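Local coordinates for bacterial regulatory proteins, tetR family (Corynebacterium glutamicum, PDB 3AQT), which probably binds DNA as a TetR-family transcriptional repressor and holds the small aromatic ligand resorcinol in an all-helical pocket, at residues G142-M147 with G189-A194; A41-Q46 with Y84-D89; R50-A55 with Q95-D100. All blocks are in the same frame, centred on the assembly; numbering follows the deposited sequence.

Interaction 1 (G142-M147 with G189-A194); sequences GFFIQM and GSLIAA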
ATOM      1  N   GLY B 142      -2.597 -15.169   0.999  1.00 52.34           N
ATOM      2  CA  GLY B 142      -3.320 -14.987  -0.242  1.00 53.18           C
ATOM      3  C   GLY B 142      -4.028 -13.648  -0.295  1.00 54.68           C
ATOM      4  O   GLY B 142      -4.149 -13.056  -1.363  1.00 56.17           O
ATOM      5  N   PHE B 143      -4.500 -13.166   0.851  1.00 55.85           N
ATOM      6  CA  PHE B 143      -5.194 -11.883   0.893  1.00 57.83           C
ATOM      7  C   PHE B 143      -4.252 -10.736   0.527  1.00 57.72           C
ATOM      8  O   PHE B 143      -4.577  -9.888  -0.302  1.00 56.68           O
ATOM      9  CB  PHE B 143      -5.768 -11.610   2.294  1.00 59.57           C
ATOM     10  CG  PHE B 143      -6.791 -12.618   2.754  1.00 59.75           C
ATOM     11  CD1 PHE B 143      -7.860 -12.972   1.936  1.00 59.68           C
ATOM     12  CD2 PHE B 143      -6.693 -13.202   4.016  1.00 60.96           C
ATOM     13  CE1 PHE B 143      -8.816 -13.892   2.366  1.00 59.91           C
ATOM     14  CE2 PHE B 143      -7.646 -14.128   4.461  1.00 61.56           C
ATOM     15  CZ  PHE B 143      -8.709 -14.472   3.630  1.00 60.95           C
ATOM     16  N   PHE B 144      -3.080 -10.722   1.151  1.00 57.90           N
ATOM     17  CA  PHE B 144      -2.104  -9.663   0.920  1.00 58.65           C
ATOM     18  C   PHE B 144      -1.441  -9.626  -0.448  1.00 60.89           C
ATOM     19  O   PHE B 144      -0.855  -8.612  -0.816  1.00 61.03           O
ATOM     20  CB  PHE B 144      -1.040  -9.705   2.014  1.00 55.06           C
ATOM     21  CG  PHE B 144      -1.539  -9.237   3.347  1.00 51.47           C
ATOM     22  CD1 PHE B 144      -1.592  -7.884   3.645  1.00 50.98           C
ATOM     23  CD2 PHE B 144      -2.006 -10.142   4.283  1.00 50.44           C
ATOM     24  CE1 PHE B 144      -2.103  -7.439   4.855  1.00 50.19           C
ATOM     25  CE2 PHE B 144      -2.521  -9.707   5.497  1.00 50.41           C
ATOM     26  CZ  PHE B 144      -2.569  -8.350   5.780  1.00 48.97           C
ATOM     27  N   ILE B 145      -1.533 -10.713  -1.205  1.00 64.42           N
ATOM     28  CA  ILE B 145      -0.919 -10.750  -2.528  1.00 67.56           C
ATOM     29  C   ILE B 145      -1.945 -10.641  -3.653  1.00 69.96           C
ATOM     30  O   ILE B 145      -1.961  -9.648  -4.378  1.00 70.57           O
ATOM     31  CB  ILE B 145      -0.073 -12.036  -2.722  1.00 68.27           C
ATOM     32  CG1 ILE B 145      -0.931 -13.277  -2.460  1.00 70.50           C
ATOM     33  CG2 ILE B 145       1.131 -12.009  -1.785  1.00 65.98           C
ATOM     34  CD1 ILE B 145      -0.217 -14.634  -2.598  1.00 47.18           C
ATOM     35  N   GLN B 146      -2.805 -11.651  -3.788  1.00 72.20           N
ATOM     36  CA  GLN B 146      -3.829 -11.672  -4.834  1.00 74.69           C
ATOM     37  C   GLN B 146      -5.043 -10.767  -4.610  1.00 75.16           C
ATOM     38  O   GLN B 146      -6.066 -10.935  -5.276  1.00 76.06           O
ATOM     39  CB  GLN B 146      -4.346 -13.099  -5.056  1.00 76.05           C
ATOM     40  CG  GLN B 146      -3.438 -14.011  -5.856  1.00 79.06           C
ATOM     41  CD  GLN B 146      -2.677 -14.979  -4.982  1.00 81.23           C
ATOM     42  OE1 GLN B 146      -3.258 -15.651  -4.131  1.00 82.04           O
ATOM     43  NE2 GLN B 146      -1.368 -15.064  -5.191  1.00 82.77           N
HETATM   44  N   MSE B 147      -4.954  -9.817  -3.687  1.00 75.04           N
HETATM   45  CA  MSE B 147      -6.096  -8.940  -3.439  1.00 75.07           C
HETATM   46  C   MSE B 147      -5.659  -7.479  -3.329  1.00 72.64           C
HETATM   47  O   MSE B 147      -4.956  -7.087  -2.391  1.00 72.85           O
HETATM   48  CB  MSE B 147      -6.842  -9.396  -2.171  1.00 78.26           C
HETATM   49  CG  MSE B 147      -8.167  -8.667  -1.883  1.00 83.51           C
HETATM   50 SE   MSE B 147      -9.246  -9.468  -0.436  1.00 89.63          SE
HETATM   51  CE  MSE B 147      -8.094  -9.060   1.072  1.00 87.19           C
ATOM     52  N   GLY B 189      -0.980   0.586   4.859  1.00 34.00           N
ATOM     53  CA  GLY B 189      -0.342   0.606   3.561  1.00 32.74           C
ATOM     54  C   GLY B 189       1.026  -0.034   3.726  1.00 32.65           C
ATOM     55  O   GLY B 189       1.458  -0.833   2.892  1.00 32.00           O
ATOM     56  N   SER B 190       1.700   0.308   4.824  1.00 32.50           N
ATOM     57  CA  SER B 190       3.026  -0.238   5.137  1.00 33.51           C
ATOM     58  C   SER B 190       2.957  -1.718   5.471  1.00 33.82           C
ATOM     59  O   SER B 190       3.839  -2.491   5.090  1.00 33.93           O
ATOM     60  CB  SER B 190       3.637   0.483   6.336  1.00 31.72           C
ATOM     61  OG  SER B 190       3.910   1.837   6.033  1.00 33.00           O
ATOM     62  N   LEU B 191       1.916  -2.109   6.199  1.00 34.31           N
ATOM     63  CA  LEU B 191       1.748  -3.502   6.590  1.00 35.07           C
ATOM     64  C   LEU B 191       1.701  -4.377   5.346  1.00 35.32           C
ATOM     65  O   LEU B 191       2.433  -5.364   5.241  1.00 33.89           O
ATOM     66  CB  LEU B 191       0.460  -3.677   7.398  1.00 35.91           C
ATOM     67  CG  LEU B 191       0.118  -5.102   7.856  1.00 38.16           C
ATOM     68  CD1 LEU B 191       1.068  -5.544   8.959  1.00 38.37           C
ATOM     69  CD2 LEU B 191      -1.317  -5.133   8.362  1.00 39.77           C
ATOM     70  N   ILE B 192       0.844  -4.002   4.401  1.00 35.53           N
ATOM     71  CA  ILE B 192       0.696  -4.754   3.164  1.00 34.96           C
ATOM     72  C   ILE B 192       2.039  -4.912   2.443  1.00 36.13           C
ATOM     73  O   ILE B 192       2.433  -6.027   2.083  1.00 35.84           O
ATOM     74  CB  ILE B 192      -0.334  -4.070   2.229  1.00 33.73           C
ATOM     75  CG1 ILE B 192      -1.719  -4.126   2.882  1.00 31.32           C
ATOM     76  CG2 ILE B 192      -0.331  -4.745   0.860  1.00 28.67           C
ATOM     77  CD1 ILE B 192      -2.766  -3.217   2.245  1.00 47.18           C
ATOM     78  N   ALA B 193       2.742  -3.802   2.233  1.00 35.31           N
ATOM     79  CA  ALA B 193       4.032  -3.861   1.564  1.00 35.36           C
ATOM     80  C   ALA B 193       4.961  -4.743   2.377  1.00 36.49           C
ATOM     81  O   ALA B 193       5.657  -5.606   1.833  1.00 37.76           O
ATOM     82  CB  ALA B 193       4.622  -2.473   1.429  1.00 34.42           C
ATOM     83  N   ALA B 194       4.970  -4.533   3.687  1.00 36.28           N
ATOM     84  CA  ALA B 194       5.832  -5.319   4.558  1.00 38.04           C
ATOM     85  C   ALA B 194       5.566  -6.820   4.432  1.00 38.70           C
ATOM     86  O   ALA B 194       6.493  -7.620   4.340  1.00 39.31           O
ATOM     87  CB  ALA B 194       5.659  -4.871   6.013  1.00 36.33           C
TER

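Interaction 2 (A41-Q46 with Y84-D89); sequences AQKREQ and YNYFPD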
ATOM      1  N   ALA B  41     -35.913 -12.914   0.897  1.00 96.55           N
ATOM      2  CA  ALA B  41     -34.694 -12.219   1.290  1.00 94.30           C
ATOM      3  C   ALA B  41     -33.955 -12.989   2.378  1.00 92.59           C
ATOM      4  O   ALA B  41     -32.755 -12.800   2.573  1.00 92.18           O
ATOM      5  CB  ALA B  41     -35.029 -10.818   1.776  1.00 93.98           C
ATOM      6  N   GLN B  42     -34.675 -13.857   3.085  1.00 90.58           N
ATOM      7  CA  GLN B  42     -34.082 -14.656   4.150  1.00 88.94           C
ATOM      8  C   GLN B  42     -33.242 -15.775   3.549  1.00 85.97           C
ATOM      9  O   GLN B  42     -32.201 -16.146   4.087  1.00 85.49           O
ATOM     10  CB  GLN B  42     -35.177 -15.251   5.038  1.00 91.04           C
ATOM     11  CG  GLN B  42     -34.652 -15.997   6.252  1.00 94.70           C
ATOM     12  CD  GLN B  42     -35.765 -16.622   7.079  1.00 96.98           C
ATOM     13  OE1 GLN B  42     -36.512 -17.473   6.594  1.00 98.16           O
ATOM     14  NE2 GLN B  42     -35.883 -16.197   8.334  1.00 97.38           N
ATOM     15  N   LYS B  43     -33.717 -16.317   2.435  1.00 83.16           N
ATOM     16  CA  LYS B  43     -33.026 -17.389   1.725  1.00 80.11           C
ATOM     17  C   LYS B  43     -31.694 -16.863   1.208  1.00 76.53           C
ATOM     18  O   LYS B  43     -30.667 -17.534   1.303  1.00 76.55           O
ATOM     19  CB  LYS B  43     -33.889 -17.867   0.556  1.00 82.68           C
ATOM     20  CG  LYS B  43     -33.185 -18.770  -0.447  1.00 84.90           C
ATOM     21  CD  LYS B  43     -34.104 -19.060  -1.628  1.00 87.56           C
ATOM     22  CE  LYS B  43     -33.430 -19.925  -2.681  1.00 88.25           C
ATOM     23  NZ  LYS B  43     -34.335 -20.168  -3.841  1.00 87.79           N
ATOM     24  N   ARG B  44     -31.727 -15.657   0.654  1.00 71.87           N
ATOM     25  CA  ARG B  44     -30.532 -15.014   0.129  1.00 68.88           C
ATOM     26  C   ARG B  44     -29.541 -14.748   1.265  1.00 66.24           C
ATOM     27  O   ARG B  44     -28.332 -14.914   1.104  1.00 65.62           O
ATOM     28  CB  ARG B  44     -30.914 -13.698  -0.555  1.00 70.21           C
ATOM     29  CG  ARG B  44     -29.732 -12.857  -1.011  1.00 71.38           C
ATOM     30  CD  ARG B  44     -30.172 -11.449  -1.389  1.00 72.71           C
ATOM     31  NE  ARG B  44     -29.035 -10.540  -1.526  1.00 73.93           N
ATOM     32  CZ  ARG B  44     -28.169 -10.552  -2.535  1.00 74.10           C
ATOM     33  NH1 ARG B  44     -28.299 -11.431  -3.520  1.00 74.79           N
ATOM     34  NH2 ARG B  44     -27.164  -9.687  -2.556  1.00 73.94           N
ATOM     35  N   GLU B  45     -30.068 -14.340   2.415  1.00 63.07           N
ATOM     36  CA  GLU B  45     -29.246 -14.052   3.579  1.00 60.72           C
ATOM     37  C   GLU B  45     -28.431 -15.252   4.040  1.00 57.30           C
ATOM     38  O   GLU B  45     -27.217 -15.144   4.232  1.00 55.56           O
ATOM     39  CB  GLU B  45     -30.122 -13.545   4.727  1.00 64.36           C
ATOM     40  CG  GLU B  45     -30.358 -12.037   4.706  1.00 70.11           C
ATOM     41  CD  GLU B  45     -31.532 -11.614   5.577  1.00 73.63           C
ATOM     42  OE1 GLU B  45     -31.695 -12.182   6.680  1.00 75.50           O
ATOM     43  OE2 GLU B  45     -32.285 -10.704   5.160  1.00 75.19           O
ATOM     44  N   GLN B  46     -29.083 -16.396   4.217  1.00 53.47           N
ATOM     45  CA  GLN B  46     -28.363 -17.582   4.660  1.00 52.30           C
ATOM     46  C   GLN B  46     -27.477 -18.187   3.568  1.00 49.10           C
ATOM     47  O   GLN B  46     -26.475 -18.829   3.870  1.00 49.31           O
ATOM     48  CB  GLN B  46     -29.327 -18.641   5.203  1.00 54.19           C
ATOM     49  CG  GLN B  46     -30.423 -19.046   4.241  1.00 60.44           C
ATOM     50  CD  GLN B  46     -31.085 -20.354   4.646  1.00 62.96           C
ATOM     51  OE1 GLN B  46     -31.418 -20.566   5.824  1.00 63.68           O
ATOM     52  NE2 GLN B  46     -31.284 -21.240   3.671  1.00 62.13           N
ATOM     53  N   TYR B  84     -24.202 -15.870  -8.884  1.00 47.17           N
ATOM     54  CA  TYR B  84     -24.402 -14.442  -9.097  1.00 46.30           C
ATOM     55  C   TYR B  84     -25.780 -13.929  -8.709  1.00 47.23           C
ATOM     56  O   TYR B  84     -26.181 -12.829  -9.088  1.00 48.42           O
ATOM     57  CB  TYR B  84     -24.052 -14.096 -10.545  1.00 44.17           C
ATOM     58  CG  TYR B  84     -22.595 -14.375 -10.815  1.00 43.27           C
ATOM     59  CD1 TYR B  84     -21.607 -13.558 -10.277  1.00 42.54           C
ATOM     60  CD2 TYR B  84     -22.199 -15.512 -11.514  1.00 42.57           C
ATOM     61  CE1 TYR B  84     -20.257 -13.866 -10.419  1.00 43.74           C
ATOM     62  CE2 TYR B  84     -20.851 -15.834 -11.665  1.00 43.20           C
ATOM     63  CZ  TYR B  84     -19.883 -15.007 -11.112  1.00 43.88           C
ATOM     64  OH  TYR B  84     -18.545 -15.322 -11.231  1.00 45.23           O
ATOM     65  N   ASN B  85     -26.500 -14.729  -7.936  1.00 48.34           N
ATOM     66  CA  ASN B  85     -27.806 -14.324  -7.446  1.00 50.22           C
ATOM     67  C   ASN B  85     -27.608 -13.820  -6.023  1.00 49.62           C
ATOM     68  O   ASN B  85     -28.524 -13.263  -5.420  1.00 49.96           O
ATOM     69  CB  ASN B  85     -28.764 -15.511  -7.421  1.00 52.60           C
ATOM     70  CG  ASN B  85     -29.622 -15.599  -8.663  1.00 56.65           C
ATOM     71  OD1 ASN B  85     -30.356 -16.567  -8.846  1.00 58.41           O
ATOM     72  ND2 ASN B  85     -29.545 -14.585  -9.520  1.00 57.58           N
ATOM     73  N   TYR B  86     -26.400 -14.012  -5.496  1.00 47.87           N
ATOM     74  CA  TYR B  86     -26.086 -13.616  -4.126  1.00 47.82           C
ATOM     75  C   TYR B  86     -24.891 -12.676  -4.019  1.00 47.56           C
ATOM     76  O   TYR B  86     -24.751 -11.954  -3.035  1.00 47.44           O
ATOM     77  CB  TYR B  86     -25.838 -14.873  -3.300  1.00 48.52           C
ATOM     78  CG  TYR B  86     -26.930 -15.901  -3.471  1.00 48.54           C
ATOM     79  CD1 TYR B  86     -28.167 -15.751  -2.837  1.00 47.85           C
ATOM     80  CD2 TYR B  86     -26.736 -17.017  -4.283  1.00 48.33           C
ATOM     81  CE1 TYR B  86     -29.181 -16.692  -3.009  1.00 49.00           C
ATOM     82  CE2 TYR B  86     -27.741 -17.961  -4.463  1.00 48.12           C
ATOM     83  CZ  TYR B  86     -28.958 -17.796  -3.824  1.00 49.42           C
ATOM     84  OH  TYR B  86     -29.946 -18.741  -3.997  1.00 49.55           O
ATOM     85  N   PHE B  87     -24.024 -12.707  -5.026  1.00 47.72           N
ATOM     86  CA  PHE B  87     -22.851 -11.835  -5.089  1.00 48.10           C
ATOM     87  C   PHE B  87     -22.724 -11.335  -6.530  1.00 49.43           C
ATOM     88  O   PHE B  87     -22.909 -12.099  -7.479  1.00 49.91           O
ATOM     89  CB  PHE B  87     -21.587 -12.599  -4.699  1.00 48.45           C
ATOM     90  CG  PHE B  87     -21.476 -12.886  -3.228  1.00 49.97           C
ATOM     91  CD1 PHE B  87     -20.940 -11.937  -2.361  1.00 49.41           C
ATOM     92  CD2 PHE B  87     -21.931 -14.095  -2.703  1.00 48.14           C
ATOM     93  CE1 PHE B  87     -20.858 -12.187  -0.995  1.00 48.85           C
ATOM     94  CE2 PHE B  87     -21.854 -14.349  -1.343  1.00 48.33           C
ATOM     95  CZ  PHE B  87     -21.317 -13.393  -0.487  1.00 48.75           C
ATOM     96  N   PRO B  88     -22.425 -10.040  -6.715  1.00 49.71           N
ATOM     97  CA  PRO B  88     -22.289  -9.504  -8.071  1.00 49.30           C
ATOM     98  C   PRO B  88     -21.062 -10.072  -8.768  1.00 49.85           C
ATOM     99  O   PRO B  88     -21.046 -10.241  -9.988  1.00 50.93           O
ATOM    100  CB  PRO B  88     -22.173  -8.002  -7.832  1.00 49.27           C
ATOM    101  CG  PRO B  88     -21.460  -7.937  -6.520  1.00 48.81           C
ATOM    102  CD  PRO B  88     -22.200  -8.984  -5.714  1.00 49.58           C
ATOM    103  N   ASP B  89     -20.033 -10.373  -7.988  1.00 48.54           N
ATOM    104  CA  ASP B  89     -18.813 -10.912  -8.554  1.00 49.08           C
ATOM    105  C   ASP B  89     -17.999 -11.698  -7.542  1.00 49.13           C
ATOM    106  O   ASP B  89     -18.393 -11.861  -6.389  1.00 48.95           O
ATOM    107  CB  ASP B  89     -17.949  -9.782  -9.104  1.00 50.77           C
ATOM    108  CG  ASP B  89     -17.694  -8.703  -8.074  1.00 55.29           C
ATOM    109  OD1 ASP B  89     -18.343  -7.637  -8.161  1.00 57.20           O
ATOM    110  OD2 ASP B  89     -16.858  -8.927  -7.166  1.00 56.51           O
TER

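Interaction 3 (R50-A55 with Q95-D100); sequences RLITSA and QAVAED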
ATOM      1  N   ARG B  50     -23.651 -19.080   3.790  1.00 29.04           N
ATOM      2  CA  ARG B  50     -23.146 -20.407   3.456  1.00 29.31           C
ATOM      3  C   ARG B  50     -22.051 -20.362   2.410  1.00 28.68           C
ATOM      4  O   ARG B  50     -21.116 -21.169   2.443  1.00 29.88           O
ATOM      5  CB  ARG B  50     -24.284 -21.301   2.978  1.00 30.68           C
ATOM      6  CG  ARG B  50     -25.268 -21.632   4.067  1.00 33.38           C
ATOM      7  CD  ARG B  50     -26.444 -22.407   3.533  1.00 35.28           C
ATOM      8  NE  ARG B  50     -27.467 -22.573   4.557  1.00 39.19           N
ATOM      9  CZ  ARG B  50     -28.618 -23.213   4.369  1.00 41.63           C
ATOM     10  NH1 ARG B  50     -28.891 -23.753   3.187  1.00 41.63           N
ATOM     11  NH2 ARG B  50     -29.491 -23.323   5.364  1.00 39.51           N
ATOM     12  N   LEU B  51     -22.171 -19.427   1.474  1.00 28.57           N
ATOM     13  CA  LEU B  51     -21.165 -19.263   0.433  1.00 29.40           C
ATOM     14  C   LEU B  51     -19.873 -18.775   1.069  1.00 29.95           C
ATOM     15  O   LEU B  51     -18.786 -19.263   0.744  1.00 30.96           O
ATOM     16  CB  LEU B  51     -21.644 -18.269  -0.630  1.00 30.20           C
ATOM     17  CG  LEU B  51     -22.699 -18.841  -1.584  1.00 31.21           C
ATOM     18  CD1 LEU B  51     -23.231 -17.759  -2.489  1.00 33.15           C
ATOM     19  CD2 LEU B  51     -22.077 -19.965  -2.405  1.00 29.49           C
ATOM     20  N   ILE B  52     -19.995 -17.826   1.993  1.00 30.55           N
ATOM     21  CA  ILE B  52     -18.831 -17.287   2.685  1.00 30.97           C
ATOM     22  C   ILE B  52     -18.111 -18.418   3.419  1.00 32.34           C
ATOM     23  O   ILE B  52     -16.888 -18.551   3.332  1.00 31.89           O
ATOM     24  CB  ILE B  52     -19.247 -16.188   3.691  1.00 33.23           C
ATOM     25  CG1 ILE B  52     -19.755 -14.964   2.926  1.00 35.63           C
ATOM     26  CG2 ILE B  52     -18.075 -15.797   4.570  1.00 32.11           C
ATOM     27  CD1 ILE B  52     -18.863 -14.395   1.837  1.00 47.18           C
ATOM     28  N   THR B  53     -18.880 -19.236   4.132  1.00 32.60           N
ATOM     29  CA  THR B  53     -18.332 -20.366   4.881  1.00 31.23           C
ATOM     30  C   THR B  53     -17.674 -21.358   3.931  1.00 30.27           C
ATOM     31  O   THR B  53     -16.593 -21.886   4.213  1.00 30.42           O
ATOM     32  CB  THR B  53     -19.449 -21.099   5.681  1.00 31.66           C
ATOM     33  OG1 THR B  53     -20.027 -20.193   6.629  1.00 32.15           O
ATOM     34  CG2 THR B  53     -18.887 -22.310   6.429  1.00 29.30           C
ATOM     35  N   SER B  54     -18.327 -21.611   2.803  1.00 29.74           N
ATOM     36  CA  SER B  54     -17.788 -22.547   1.821  1.00 32.37           C
ATOM     37  C   SER B  54     -16.453 -22.045   1.282  1.00 32.34           C
ATOM     38  O   SER B  54     -15.447 -22.766   1.299  1.00 31.60           O
ATOM     39  CB  SER B  54     -18.777 -22.732   0.666  1.00 31.83           C
ATOM     40  OG  SER B  54     -18.266 -23.664  -0.274  1.00 31.76           O
ATOM     41  N   ALA B  55     -16.452 -20.800   0.816  1.00 32.56           N
ATOM     42  CA  ALA B  55     -15.248 -20.186   0.274  1.00 33.29           C
ATOM     43  C   ALA B  55     -14.103 -20.218   1.273  1.00 33.35           C
ATOM     44  O   ALA B  55     -12.977 -20.546   0.912  1.00 35.07           O
ATOM     45  CB  ALA B  55     -15.533 -18.742  -0.146  1.00 32.50           C
ATOM     46  N   GLN B  95     -13.751 -10.433  -0.519  1.00 37.77           N
ATOM     47  CA  GLN B  95     -13.728  -9.414   0.505  1.00 37.99           C
ATOM     48  C   GLN B  95     -14.450  -9.840   1.778  1.00 36.32           C
ATOM     49  O   GLN B  95     -13.994  -9.535   2.882  1.00 37.10           O
ATOM     50  CB  GLN B  95     -14.310  -8.121  -0.054  1.00 38.73           C
ATOM     51  CG  GLN B  95     -13.331  -7.407  -0.962  1.00 41.29           C
ATOM     52  CD  GLN B  95     -13.897  -6.137  -1.538  1.00 44.96           C
ATOM     53  OE1 GLN B  95     -14.635  -5.408  -0.869  1.00 47.76           O
ATOM     54  NE2 GLN B  95     -13.550  -5.851  -2.781  1.00 46.40           N
ATOM     55  N   ALA B  96     -15.562 -10.553   1.631  1.00 33.35           N
ATOM     56  CA  ALA B  96     -16.314 -11.023   2.788  1.00 31.83           C
ATOM     57  C   ALA B  96     -15.481 -12.031   3.562  1.00 32.58           C
ATOM     58  O   ALA B  96     -15.473 -12.020   4.789  1.00 34.42           O
ATOM     59  CB  ALA B  96     -17.623 -11.651   2.351  1.00 28.67           C
ATOM     60  N   VAL B  97     -14.772 -12.896   2.844  1.00 33.04           N
ATOM     61  CA  VAL B  97     -13.924 -13.895   3.481  1.00 32.00           C
ATOM     62  C   VAL B  97     -12.775 -13.206   4.223  1.00 32.87           C
ATOM     63  O   VAL B  97     -12.412 -13.607   5.331  1.00 34.28           O
ATOM     64  CB  VAL B  97     -13.365 -14.896   2.426  1.00 32.50           C
ATOM     65  CG1 VAL B  97     -12.288 -15.785   3.034  1.00 29.91           C
ATOM     66  CG2 VAL B  97     -14.500 -15.758   1.900  1.00 30.77           C
ATOM     67  N   ALA B  98     -12.202 -12.172   3.609  1.00 32.59           N
ATOM     68  CA  ALA B  98     -11.109 -11.425   4.233  1.00 32.96           C
ATOM     69  C   ALA B  98     -11.624 -10.681   5.471  1.00 31.83           C
ATOM     70  O   ALA B  98     -10.945 -10.628   6.494  1.00 30.37           O
ATOM     71  CB  ALA B  98     -10.503 -10.432   3.237  1.00 32.89           C
ATOM     72  N   GLU B  99     -12.823 -10.109   5.380  1.00 31.54           N
ATOM     73  CA  GLU B  99     -13.391  -9.402   6.526  1.00 33.06           C
ATOM     74  C   GLU B  99     -13.519 -10.373   7.690  1.00 33.43           C
ATOM     75  O   GLU B  99     -13.187 -10.045   8.834  1.00 35.06           O
ATOM     76  CB  GLU B  99     -14.771  -8.818   6.203  1.00 30.85           C
ATOM     77  CG  GLU B  99     -14.736  -7.479   5.478  1.00 35.94           C
ATOM     78  CD  GLU B  99     -16.074  -6.742   5.528  1.00 38.33           C
ATOM     79  OE1 GLU B  99     -17.012  -7.219   6.205  1.00 40.54           O
ATOM     80  OE2 GLU B  99     -16.190  -5.672   4.893  1.00 41.24           O
ATOM     81  N   ASP B 100     -13.999 -11.575   7.391  1.00 31.86           N
ATOM     82  CA  ASP B 100     -14.174 -12.592   8.404  1.00 31.82           C
ATOM     83  C   ASP B 100     -12.834 -12.907   9.065  1.00 31.27           C
ATOM     84  O   ASP B 100     -12.743 -13.008  10.284  1.00 32.63           O
ATOM     85  CB  ASP B 100     -14.776 -13.852   7.770  1.00 32.12           C
ATOM     86  CG  ASP B 100     -14.972 -14.977   8.772  1.00 34.26           C
ATOM     87  OD1 ASP B 100     -15.878 -14.865   9.629  1.00 32.95           O
ATOM     88  OD2 ASP B 100     -14.217 -15.971   8.704  1.00 35.30           O
TER

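Interaction 1 (G142-M147 with G189-A194)
The Phe144 ring meets 189-194 with its rim: Ile192 CG1 lies in the plane of the ring at its edge, and neither ring face has an atom of Ile192 over it. Phe144 CD1 is 3.8 Å from Ile192 CG1 and Phe144 CE1 is 3.9 Å from the same carbon, so that the methylene sits almost evenly against the CD1-CE1 bond. The backbone takes part too, since Ile192 CA comes within 3.9 Å of Phe144 CD1. A second, looser apolar contact joins Phe144 CE1 to Leu191 CD2 at 4.3 Å, the methyl approaching the ring obliquely. Phe144 CB points at the opposing helix, and chi1 of -72° sets CG beside the backbone N, which carries the ring into the gap between the helices. Leu191 starts out differently: its CB bond is directed neither at Phe144 nor from it, and only the branched end draws nearer. The contact joins helix 138-146 to helix 180-199 within the all-helical C-terminal part of this TetR-family protein, the part that also holds resorcinol. Helix 119-134 flanks both partners, Ser134 touching Phe144 while Leu130 and Val131 touch Leu191; Leu130 itself lines the ligand pocket. Ser190, Ala193 and Ala194 on helix 180-199 pack against Cys186, Thr185 and Leu182 of the second subunit, so the helix that receives the Phe144 rim also contributes to the dimer interface. The closest backbone approach between 142-147 and 189-194 is Phe144 CA to Ile192 CA at 6.1 Å.

Interaction 2 (A41-Q46 with Y84-D89)
Arg44 and Tyr86 lie alongside each other, running opposite ways, and the closely fitted part of the contact lies between them. Arg44 CG meets the Tyr86 ring in its plane, 3.8 Å from CD1, while Arg44 CA stands 3.8 Å from CE1 of the same ring. With CG anti to the backbone N (chi1 174°) and an extended chain as far as NE, Arg44 brings its guanidinium to the backbone of the loop. There Arg44 NH2 lies 3.3 Å from Tyr86 O. The guanidinium and ring planes differ by 23°, but they are displaced along one another rather than stacked. Asn85 CB lies over one face of the Tyr86 ring, 3.9 Å above its plane and offset toward the rim. The contact ties the start of helix 41-62 to the end of the predicted helix-turn-helix, 68-87, in the region where TetR-family proteins typically bind DNA. Phe87 turns from 41-46 and packs on Leu51 and Leu93, while Asp89 OD2 caps helix 90-111 by accepting a hydrogen bond from Gln92 N. On the solvent side the fit is slacker: the extended Lys43 crosses the phenol end of Tyr86, with CE 3.9 Å from OH.

Interaction 3 (R50-A55 with Q95-D100)
Val97 CG2 is the bump that fits the hollow between Ile52 and Ala55, one helical turn apart on helix 41-62. This is the TetR-family arrangement in which the first helix packs across the long helix that leads from the helix-turn-helix toward the ligand-binding part. Here the local axes of 50-55 and 95-100 approach to 9.4 Å with a signed crossing angle of -75°. So steep a crossing confines the contact to a short patch: two residues from each helix supply its apolar contacts. The hollow is small-walled. On one flank is the methyl of Ala55, whose CB lies 3.8 Å from Val97 CG2 and points toward the opposing helix. On the other flank the backbone of Ile52 forms the wall, its carbonyl O 3.9 Å from Val97 CG2, and Ile52 CG2 adds a looser touch. Val97 has chi1 of 170°, which places CG1 anti to the backbone N and swings CG2 beside that N; the two methyls thus diverge, CG2 into the hollow and CG1 to Phe143 of helix 138-146. Ile52 is the answering projection. Its CG1 reaches Ala96 CB at 4.0 Å, and the small Ala96 side chain, aimed at helix 41-62, provides a low surface for the isoleucine to lie against. The modelled position of Ile52 CD1 is doubtful because it comes too near Ala96 CB, so the CG1 contact is the sounder evidence. Leu93, a turn before Ala96 and Val97, also touches both Ile52 and Ala55. At the far end of 95-100, Asp100 CB points toward helix 41-62, and Asp100 OD2 forms a salt bridge with Arg56 NH1.

The three contacts form a chain from the predicted DNA-binding end toward the ligand-binding part. Interactions 2 and 3 share helix 41-62 and have centres about 13 Å apart; Phe87 CE2 reaches Leu51 CD1 at 3.9 Å. Interactions 3 and 1, with centres about 18 Å apart, touch on helix 90-111, where Met147 CE is 3.5 Å from Ala98 CB and Phe143 CZ is 3.9 Å from Val97 CG1. Interactions 1 and 2 do not touch, their nearest atoms being about 10 Å apart. The Leu191 side chain of interaction 1 is about 6 Å from resorcinol. Neighbouring residues of the segments thus pack on one another between the two regions; whether the ligand's effect travels this way is not settled by the contacts.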